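Local coordinates for CRP-like protein Clp (Xanthomonas campestris pv. campestris, PDB 3IWZ) that regulates virulence-factor production as a homodimeric, DNA-binding global transcription factor of the CRP family whose DNA binding c-di-GMP appears to abolish, at residues Y56-G61 and C108-I113; S62-A67 and R103-C108; S82-G87 and G138-K143. One frame throughout, in Å; residues are numbered along the deposited sequence.

Contact 1. Residues Y56-G61 and C108-I113; sequences YYVISG and CELAEI
Tyr56-Val58 pairs antiparallel with Leu110-Glu112 in the beta-roll of the cyclic nucleotide-binding domain, and a classic beta bulge shifts the register by one residue where the chain turns a corner at Ile59. Tyr57 and Ala111 form a hydrogen-bonded pair, Tyr57 N reaching Ala111 O at 2.9 Å and Ala111 N returning to Tyr57 O. At the bulge, Ile59 N and Ser60 N both donate to Glu109 O, and Glu109 N bonds back to Ser60 O at 2.8 Å. Two bonds thus grip one carbonyl oxygen, the one from Ser60 lying in its plane on a lone pair.

Leu110 CD2 rests 3.9 Å from Val58 CG2, on the same side of the sheet as Tyr56. On the other side, Ile59 CD1 meets Ala111 CB at 3.7 Å, while Ile59 CG2 comes up against the Glu109 carboxylate, whose OE2 is held by Arg36 of the adjoining strand. Tyr56 lies alongside Glu112, ring and carboxylate planes only 11° apart. With its CG between backbone N and carbonyl carbon (chi1 59°) and an extended chain beyond, Glu112 runs along the ring; its OE1 forms a salt bridge with Arg37, and its CB lies 3.5 Å from Tyr56 CE1.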
loop_
_atom_site.group_PDB
_atom_site.type_symbol
_atom_site.label_atom_id
_atom_site.label_comp_id
_atom_site.label_asym_id
_atom_site.label_seq_id
_atom_site.Cartn_x
_atom_site.Cartn_y
_atom_site.Cartn_z
ATOM N N TYR D 56 -16.590 -6.618 -0.630
ATOM C CA TYR D 56 -17.595 -5.624 -0.296
ATOM C C TYR D 56 -17.522 -4.440 -1.238
ATOM O O TYR D 56 -16.444 -4.050 -1.672
ATOM C CB TYR D 56 -17.410 -5.132 1.130
ATOM C CG TYR D 56 -17.737 -6.155 2.185
ATOM C CD1 TYR D 56 -19.061 -6.457 2.501
ATOM C CD2 TYR D 56 -16.726 -6.798 2.889
ATOM C CE1 TYR D 56 -19.368 -7.366 3.497
ATOM C CE2 TYR D 56 -17.024 -7.713 3.888
ATOM C CZ TYR D 56 -18.345 -7.991 4.187
ATOM O OH TYR D 56 -18.641 -8.886 5.181
ATOM N N TYR D 57 -18.686 -3.886 -1.552
ATOM C CA TYR D 57 -18.795 -2.713 -2.407
ATOM C C TYR D 57 -19.595 -1.701 -1.589
ATOM O O TYR D 57 -20.732 -1.974 -1.206
ATOM C CB TYR D 57 -19.544 -3.052 -3.691
ATOM C CG TYR D 57 -19.820 -1.853 -4.564
ATOM C CD1 TYR D 57 -18.913 -1.449 -5.541
ATOM C CD2 TYR D 57 -20.983 -1.110 -4.402
ATOM C CE1 TYR D 57 -19.161 -0.332 -6.336
ATOM C CE2 TYR D 57 -21.244 0.005 -5.190
ATOM C CZ TYR D 57 -20.330 0.387 -6.153
ATOM O OH TYR D 57 -20.593 1.487 -6.931
ATOM N N VAL D 58 -18.988 -0.553 -1.300
ATOM C CA VAL D 58 -19.643 0.493 -0.526
ATOM C C VAL D 58 -20.687 1.219 -1.367
ATOM O O VAL D 58 -20.346 1.996 -2.256
ATOM C CB VAL D 58 -18.635 1.558 -0.025
ATOM C CG1 VAL D 58 -19.353 2.570 0.852
ATOM C CG2 VAL D 58 -17.490 0.906 0.726
ATOM N N ILE D 59 -21.959 0.965 -1.078
ATOM C CA ILE D 59 -23.044 1.607 -1.807
ATOM C C ILE D 59 -23.299 3.004 -1.257
ATOM O O ILE D 59 -23.512 3.958 -2.011
ATOM C CB ILE D 59 -24.343 0.774 -1.729
ATOM C CG1 ILE D 59 -24.202 -0.476 -2.605
ATOM C CG2 ILE D 59 -25.534 1.623 -2.180
ATOM C CD1 ILE D 59 -25.453 -1.323 -2.718
ATOM N N SER D 60 -23.281 3.117 0.063
ATOM C CA SER D 60 -23.491 4.391 0.720
ATOM C C SER D 60 -22.811 4.298 2.062
ATOM O O SER D 60 -22.695 3.218 2.631
ATOM C CB SER D 60 -24.982 4.670 0.931
ATOM O OG SER D 60 -25.504 3.916 2.016
ATOM N N GLY D 61 -22.361 5.430 2.564
ATOM C CA GLY D 61 -21.706 5.426 3.850
ATOM C C GLY D 61 -20.215 5.651 3.740
ATOM O O GLY D 61 -19.648 5.799 2.656
ATOM N N CYS D 108 -23.946 2.641 7.044
ATOM C CA CYS D 108 -23.585 2.269 5.678
ATOM C C CYS D 108 -24.424 1.195 5.020
ATOM O O CYS D 108 -25.034 0.362 5.684
ATOM C CB CYS D 108 -22.124 1.788 5.626
ATOM S SG CYS D 108 -20.889 2.970 6.157
ATOM N N GLU D 109 -24.422 1.222 3.693
ATOM C CA GLU D 109 -25.106 0.222 2.892
ATOM C C GLU D 109 -23.959 -0.441 2.120
ATOM O O GLU D 109 -23.260 0.221 1.358
ATOM C CB GLU D 109 -26.089 0.864 1.909
ATOM C CG GLU D 109 -27.421 0.128 1.836
ATOM C CD GLU D 109 -28.010 0.081 0.441
ATOM O OE1 GLU D 109 -28.165 1.154 -0.185
ATOM O OE2 GLU D 109 -28.329 -1.035 -0.023
ATOM N N LEU D 110 -23.743 -1.729 2.350
ATOM C CA LEU D 110 -22.672 -2.447 1.668
ATOM C C LEU D 110 -23.226 -3.658 0.943
ATOM O O LEU D 110 -23.999 -4.426 1.505
ATOM C CB LEU D 110 -21.607 -2.916 2.669
ATOM C CG LEU D 110 -20.963 -1.865 3.582
ATOM C CD1 LEU D 110 -19.948 -2.531 4.487
ATOM C CD2 LEU D 110 -20.304 -0.785 2.750
ATOM N N ALA D 111 -22.831 -3.821 -0.312
ATOM C CA ALA D 111 -23.268 -4.957 -1.100
ATOM C C ALA D 111 -22.127 -5.962 -1.081
ATOM O O ALA D 111 -21.015 -5.640 -1.493
ATOM C CB ALA D 111 -23.565 -4.522 -2.529
ATOM N N GLU D 112 -22.389 -7.171 -0.597
ATOM C CA GLU D 112 -21.356 -8.192 -0.549
ATOM C C GLU D 112 -21.609 -9.344 -1.518
ATOM O O GLU D 112 -22.755 -9.652 -1.861
ATOM C CB GLU D 112 -21.193 -8.740 0.878
ATOM C CG GLU D 112 -22.437 -9.370 1.477
ATOM C CD GLU D 112 -22.137 -10.171 2.738
ATOM O OE1 GLU D 112 -23.100 -10.557 3.433
ATOM O OE2 GLU D 112 -20.945 -10.428 3.029
ATOM N N ILE D 113 -20.518 -9.960 -1.962
ATOM C CA ILE D 113 -20.561 -11.095 -2.878
ATOM C C ILE D 113 -19.322 -11.952 -2.640
ATOM O O ILE D 113 -18.205 -11.433 -2.513
ATOM C CB ILE D 113 -20.589 -10.646 -4.360
ATOM C CG1 ILE D 113 -20.900 -11.852 -5.254
ATOM C CG2 ILE D 113 -19.237 -10.043 -4.758
ATOM C CD1 ILE D 113 -21.264 -11.485 -6.680
#

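Contact 2. Residues S62-A67 and R103-C108; sequences SVSIIA and RTRTQC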
loop_
_atom_site.group_PDB
_atom_site.type_symbol
_atom_site.label_atom_id
_atom_site.label_comp_id
_atom_site.label_asym_id
_atom_site.label_seq_id
_atom_site.Cartn_x
_atom_site.Cartn_y
_atom_site.Cartn_z
ATOM N N SER D 62 -19.581 5.676 4.897
ATOM C CA SER D 62 -18.154 5.893 4.983
ATOM C C SER D 62 -17.591 4.796 5.890
ATOM O O SER D 62 -18.153 4.508 6.952
ATOM C CB SER D 62 -17.895 7.290 5.567
ATOM O OG SER D 62 -16.534 7.666 5.489
ATOM N N VAL D 63 -16.505 4.172 5.442
ATOM C CA VAL D 63 -15.833 3.121 6.194
ATOM C C VAL D 63 -14.355 3.459 6.334
ATOM O O VAL D 63 -13.837 4.378 5.695
ATOM C CB VAL D 63 -15.947 1.740 5.498
ATOM C CG1 VAL D 63 -17.411 1.298 5.422
ATOM C CG2 VAL D 63 -15.343 1.812 4.110
ATOM N N SER D 64 -13.666 2.720 7.184
ATOM C CA SER D 64 -12.255 2.958 7.368
ATOM C C SER D 64 -11.564 1.603 7.350
ATOM O O SER D 64 -12.158 0.599 7.737
ATOM C CB SER D 64 -12.001 3.659 8.705
ATOM O OG SER D 64 -12.280 2.795 9.793
ATOM N N ILE D 65 -10.327 1.579 6.866
ATOM C CA ILE D 65 -9.539 0.351 6.842
ATOM C C ILE D 65 -8.470 0.587 7.899
ATOM O O ILE D 65 -7.696 1.538 7.804
ATOM C CB ILE D 65 -8.862 0.106 5.481
ATOM C CG1 ILE D 65 -9.915 -0.110 4.388
ATOM C CG2 ILE D 65 -7.938 -1.099 5.574
ATOM C CD1 ILE D 65 -10.739 -1.370 4.538
ATOM N N ILE D 66 -8.438 -0.274 8.908
ATOM C CA ILE D 66 -7.490 -0.127 9.995
ATOM C C ILE D 66 -6.604 -1.355 10.160
ATOM O O ILE D 66 -7.054 -2.486 9.989
ATOM C CB ILE D 66 -8.243 0.137 11.327
ATOM C CG1 ILE D 66 -9.398 1.114 11.082
ATOM C CG2 ILE D 66 -7.283 0.716 12.369
ATOM C CD1 ILE D 66 -10.117 1.569 12.347
ATOM N N ALA D 67 -5.338 -1.124 10.493
ATOM C CA ALA D 67 -4.384 -2.210 10.711
ATOM C C ALA D 67 -4.083 -2.256 12.202
ATOM O O ALA D 67 -4.036 -1.216 12.862
ATOM C CB ALA D 67 -3.098 -1.956 9.925
ATOM N N ARG D 103 -14.105 -0.843 9.308
ATOM C CA ARG D 103 -15.001 -0.205 10.264
ATOM C C ARG D 103 -15.825 0.936 9.667
ATOM O O ARG D 103 -15.280 1.861 9.062
ATOM C CB ARG D 103 -14.143 0.287 11.437
ATOM C CG ARG D 103 -14.788 1.214 12.442
ATOM C CD ARG D 103 -13.735 1.655 13.462
ATOM N NE ARG D 103 -13.206 0.521 14.225
ATOM C CZ ARG D 103 -12.112 0.565 14.983
ATOM N NH1 ARG D 103 -11.406 1.687 15.091
ATOM N NH2 ARG D 103 -11.726 -0.515 15.641
ATOM N N THR D 104 -17.146 0.859 9.823
ATOM C CA THR D 104 -18.042 1.907 9.326
ATOM C C THR D 104 -17.816 3.172 10.159
ATOM O O THR D 104 -17.672 3.100 11.376
ATOM C CB THR D 104 -19.531 1.507 9.466
ATOM O OG1 THR D 104 -19.845 1.307 10.856
ATOM C CG2 THR D 104 -19.825 0.234 8.680
ATOM N N ARG D 105 -17.781 4.328 9.507
ATOM C CA ARG D 105 -17.577 5.588 10.223
ATOM C C ARG D 105 -18.924 6.272 10.372
ATOM O O ARG D 105 -19.090 7.181 11.182
ATOM C CB ARG D 105 -16.632 6.501 9.455
ATOM C CG ARG D 105 -15.268 5.920 9.164
ATOM C CD ARG D 105 -14.491 6.889 8.292
ATOM N NE ARG D 105 -14.339 8.175 8.964
ATOM C CZ ARG D 105 -14.622 9.345 8.404
ATOM N NH1 ARG D 105 -15.074 9.391 7.160
ATOM N NH2 ARG D 105 -14.452 10.469 9.087
ATOM N N THR D 106 -19.875 5.822 9.561
ATOM C CA THR D 106 -21.240 6.331 9.566
ATOM C C THR D 106 -22.120 5.129 9.279
ATOM O O THR D 106 -21.629 4.002 9.182
ATOM C CB THR D 106 -21.479 7.373 8.443
ATOM O OG1 THR D 106 -21.322 6.745 7.167
ATOM C CG2 THR D 106 -20.503 8.531 8.553
ATOM N N GLN D 107 -23.420 5.358 9.152
ATOM C CA GLN D 107 -24.333 4.270 8.835
ATOM C C GLN D 107 -24.000 3.922 7.381
ATOM O O GLN D 107 -23.796 4.818 6.566
ATOM C CB GLN D 107 -25.781 4.748 8.969
ATOM C CG GLN D 107 -26.826 3.646 8.966
ATOM C CD GLN D 107 -28.094 4.053 9.707
ATOM O OE1 GLN D 107 -29.180 4.096 9.126
ATOM N NE2 GLN D 107 -27.957 4.359 10.999
ATOM N N CYS D 108 -23.946 2.641 7.044
ATOM C CA CYS D 108 -23.585 2.269 5.678
ATOM C C CYS D 108 -24.424 1.195 5.020
ATOM O O CYS D 108 -25.034 0.362 5.684
ATOM C CB CYS D 108 -22.124 1.788 5.626
ATOM S SG CYS D 108 -20.889 2.970 6.157
#
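Ser62 and Arg105 meet through backbone and side chain together, just where strands 63-68 and 101-104 of the beta-roll give way to loop. Among the backbone bonds, Arg105 N points almost straight at Ser62 O, 2.6 Å away with 174° at the hydrogen, and Thr106 N adds a weak bond to the same oxygen. Further along, Ser64 and Arg103 make an antiparallel hydrogen-bonded pair, Arg103 N to Ser64 O at 2.9 Å and Ser64 N to Arg103 O; Val63 and Thr104 form the neighbouring non-hydrogen-bonded pair.

Three hydroxyls supplement this ladder. Ser62 OG, swung opposite its own backbone N (chi1 -171°), accepts from Arg105 NH1 at 2.8 Å, the oxygen lying 19° out of the guanidinium plane. Ser64 OG donates to Arg103 O from the face opposite to that used by Ser64 N. Thr106 OG1 accepts from Ser62 N at 3.1 Å and donates to Gln107 O.

The apolar share is smaller, with Val63 CG1 3.9 Å from Cys108 SG. Separately, the Ile66 CD1 methyl sits over one face of the Arg103 guanidinium. Arg103 NE and NH2 form salt bridges with Asp44 and Glu74, whereas Arg105 makes a cation-pi contact with Tyr79. The hydroxyls of Ser62 and Thr106, with the backbone bonds to Ser62 O, carry the pairing past the strand ends; the two acidic partners probably hold the Arg103 guanidinium in a fixed orientation and would be expected to offset its positive charge.

Contact 3. Residues S82-G87 and G138-K143; sequences SGEFVG and GVQLSK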
loop_
_atom_site.group_PDB
_atom_site.type_symbol
_atom_site.label_atom_id
_atom_site.label_comp_id
_atom_site.label_asym_id
_atom_site.label_seq_id
_atom_site.Cartn_x
_atom_site.Cartn_y
_atom_site.Cartn_z
ATOM N N SER D 82 -18.731 5.887 -1.240
ATOM C CA SER D 82 -19.497 5.254 -2.297
ATOM C C SER D 82 -18.619 4.891 -3.491
ATOM O O SER D 82 -17.765 5.672 -3.904
ATOM C CB SER D 82 -20.617 6.198 -2.747
ATOM O OG SER D 82 -21.297 6.726 -1.623
ATOM N N GLY D 83 -18.845 3.697 -4.031
ATOM C CA GLY D 83 -18.088 3.230 -5.178
ATOM C C GLY D 83 -16.847 2.412 -4.864
ATOM O O GLY D 83 -16.267 1.797 -5.755
ATOM N N GLU D 84 -16.431 2.395 -3.606
ATOM C CA GLU D 84 -15.234 1.662 -3.228
ATOM C C GLU D 84 -15.431 0.170 -2.977
ATOM O O GLU D 84 -16.438 -0.266 -2.402
ATOM C CB GLU D 84 -14.599 2.297 -1.986
ATOM C CG GLU D 84 -13.975 3.674 -2.225
ATOM C CD GLU D 84 -12.795 3.620 -3.173
ATOM O OE1 GLU D 84 -11.866 2.825 -2.923
ATOM O OE2 GLU D 84 -12.793 4.366 -4.168
ATOM N N PHE D 85 -14.459 -0.605 -3.447
ATOM C CA PHE D 85 -14.439 -2.046 -3.246
ATOM C C PHE D 85 -13.542 -2.216 -2.037
ATOM O O PHE D 85 -12.432 -1.700 -2.020
ATOM C CB PHE D 85 -13.812 -2.761 -4.449
ATOM C CG PHE D 85 -14.743 -2.922 -5.613
ATOM C CD1 PHE D 85 -15.671 -3.946 -5.637
ATOM C CD2 PHE D 85 -14.724 -2.016 -6.662
ATOM C CE1 PHE D 85 -16.569 -4.062 -6.682
ATOM C CE2 PHE D 85 -15.619 -2.123 -7.714
ATOM C CZ PHE D 85 -16.543 -3.144 -7.726
ATOM N N VAL D 86 -14.029 -2.897 -1.008
ATOM C CA VAL D 86 -13.218 -3.123 0.181
ATOM C C VAL D 86 -13.242 -4.613 0.503
ATOM O O VAL D 86 -14.129 -5.337 0.040
ATOM C CB VAL D 86 -13.706 -2.255 1.369
ATOM C CG1 VAL D 86 -13.440 -0.795 1.063
ATOM C CG2 VAL D 86 -15.190 -2.453 1.602
ATOM N N GLY D 87 -12.249 -5.070 1.259
ATOM C CA GLY D 87 -12.146 -6.488 1.576
ATOM C C GLY D 87 -11.853 -7.292 0.313
ATOM O O GLY D 87 -12.241 -8.458 0.175
ATOM N N GLY D 138 -8.236 -2.113 -9.829
ATOM C CA GLY D 138 -6.843 -1.751 -10.008
ATOM C C GLY D 138 -6.639 -0.290 -9.644
ATOM O O GLY D 138 -5.685 0.069 -8.946
ATOM N N VAL D 139 -7.533 0.564 -10.130
ATOM C CA VAL D 139 -7.468 1.994 -9.834
ATOM C C VAL D 139 -7.489 2.226 -8.325
ATOM O O VAL D 139 -6.715 3.029 -7.789
ATOM C CB VAL D 139 -8.671 2.743 -10.448
ATOM C CG1 VAL D 139 -8.759 4.156 -9.870
ATOM C CG2 VAL D 139 -8.537 2.781 -11.978
ATOM N N GLN D 140 -8.376 1.514 -7.641
ATOM C CA GLN D 140 -8.499 1.684 -6.204
ATOM C C GLN D 140 -7.301 1.140 -5.451
ATOM O O GLN D 140 -6.866 1.737 -4.473
ATOM C CB GLN D 140 -9.813 1.062 -5.703
ATOM C CG GLN D 140 -11.036 1.763 -6.294
ATOM C CD GLN D 140 -12.374 1.207 -5.811
ATOM O OE1 GLN D 140 -13.433 1.594 -6.314
ATOM N NE2 GLN D 140 -12.332 0.310 -4.837
ATOM N N LEU D 141 -6.764 0.013 -5.908
ATOM C CA LEU D 141 -5.593 -0.558 -5.264
ATOM C C LEU D 141 -4.431 0.415 -5.446
ATOM O O LEU D 141 -3.664 0.650 -4.517
ATOM C CB LEU D 141 -5.251 -1.933 -5.865
ATOM C CG LEU D 141 -6.127 -3.123 -5.409
ATOM C CD1 LEU D 141 -5.772 -4.389 -6.182
ATOM C CD2 LEU D 141 -5.934 -3.358 -3.913
ATOM N N SER D 142 -4.331 1.014 -6.629
ATOM C CA SER D 142 -3.243 1.947 -6.899
ATOM C C SER D 142 -3.289 3.204 -6.039
ATOM O O SER D 142 -2.247 3.700 -5.606
ATOM C CB SER D 142 -3.223 2.330 -8.375
ATOM O OG SER D 142 -2.840 1.227 -9.174
ATOM N N LYS D 143 -4.482 3.718 -5.768
ATOM C CA LYS D 143 -4.580 4.925 -4.940
ATOM C C LYS D 143 -4.183 4.642 -3.497
ATOM O O LYS D 143 -3.502 5.445 -2.861
ATOM C CB LYS D 143 -5.997 5.506 -4.981
ATOM C CG LYS D 143 -6.379 6.107 -6.317
ATOM C CD LYS D 143 -7.853 6.501 -6.352
ATOM C CE LYS D 143 -8.745 5.267 -6.222
ATOM N NZ LYS D 143 -10.188 5.630 -6.295
HETATM O O HOH W 1 -9.184 3.446 -3.240
#
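The long helix 130-157, which packs against its counterpart in the second subunit, meets the edge of the beta-roll at Gly83-Phe85 through polar side chains. Gln140 is central: its extended chain points from the helix at the backbone of the loop leading into strand 85-86, with the terminal amide close to Gly83 O, Phe85 N and the Glu84 carboxylate. The amide nitrogen and oxygen are probably exchanged in the model, so these approaches do not establish individual bonds, although polar groups lie close to the amide.

The Glu84 and Gln140 side chains run antiparallel alongside one another, their flat ends turned 31° apart. A bend at chi2 (-65°) folds the Glu84 carboxylate toward the helix. There its OE2 forms a long salt bridge with Lys143 NZ at 3.6 Å. A water donates to Glu84 OE1 at 2.8 Å and to Gln140 O at 3.1 Å, tying the carboxylate to the helix backbone. Arg144 forms a salt bridge with Glu84 OE1 and a hydrogen bond to Phe85 O, so the consecutive residues Lys143 and Arg144 share the carboxylate.

The Gln140 amide lies at the edge of the Phe85 ring, which packs edge-to-face with Tyr57. On the dimer side, Leu141 and Ser142 touch Ser142 and Leu141 of the second subunit. This joining of a beta-roll to a long dimerisation helix is characteristic of CRP-family regulators.

Overall arrangement
Contacts 1 and 2 are consecutive portions of the same pair of chain runs, sharing Cys108, with contact 2 nested inside the loop that contact 1 closes. Their centres are 11 Å apart, and Val58 CG2 meets Val63 CG2 at 4.1 Å where the two sheets of the roll adjoin. Contact 3 is centred about 12 Å from the centre of contact 1 and joins it through the sheet: Val58 N to Glu84 O and Val86 N to Tyr56 O, both 2.8 Å, are probable hydrogen bonds. Contacts 2 and 3 do not touch. Contacts 1 and 2 lie wholly within the region assigned to cyclic-nucleotide binding; contact 3 spans the end of that region on the long dimer-interface helix.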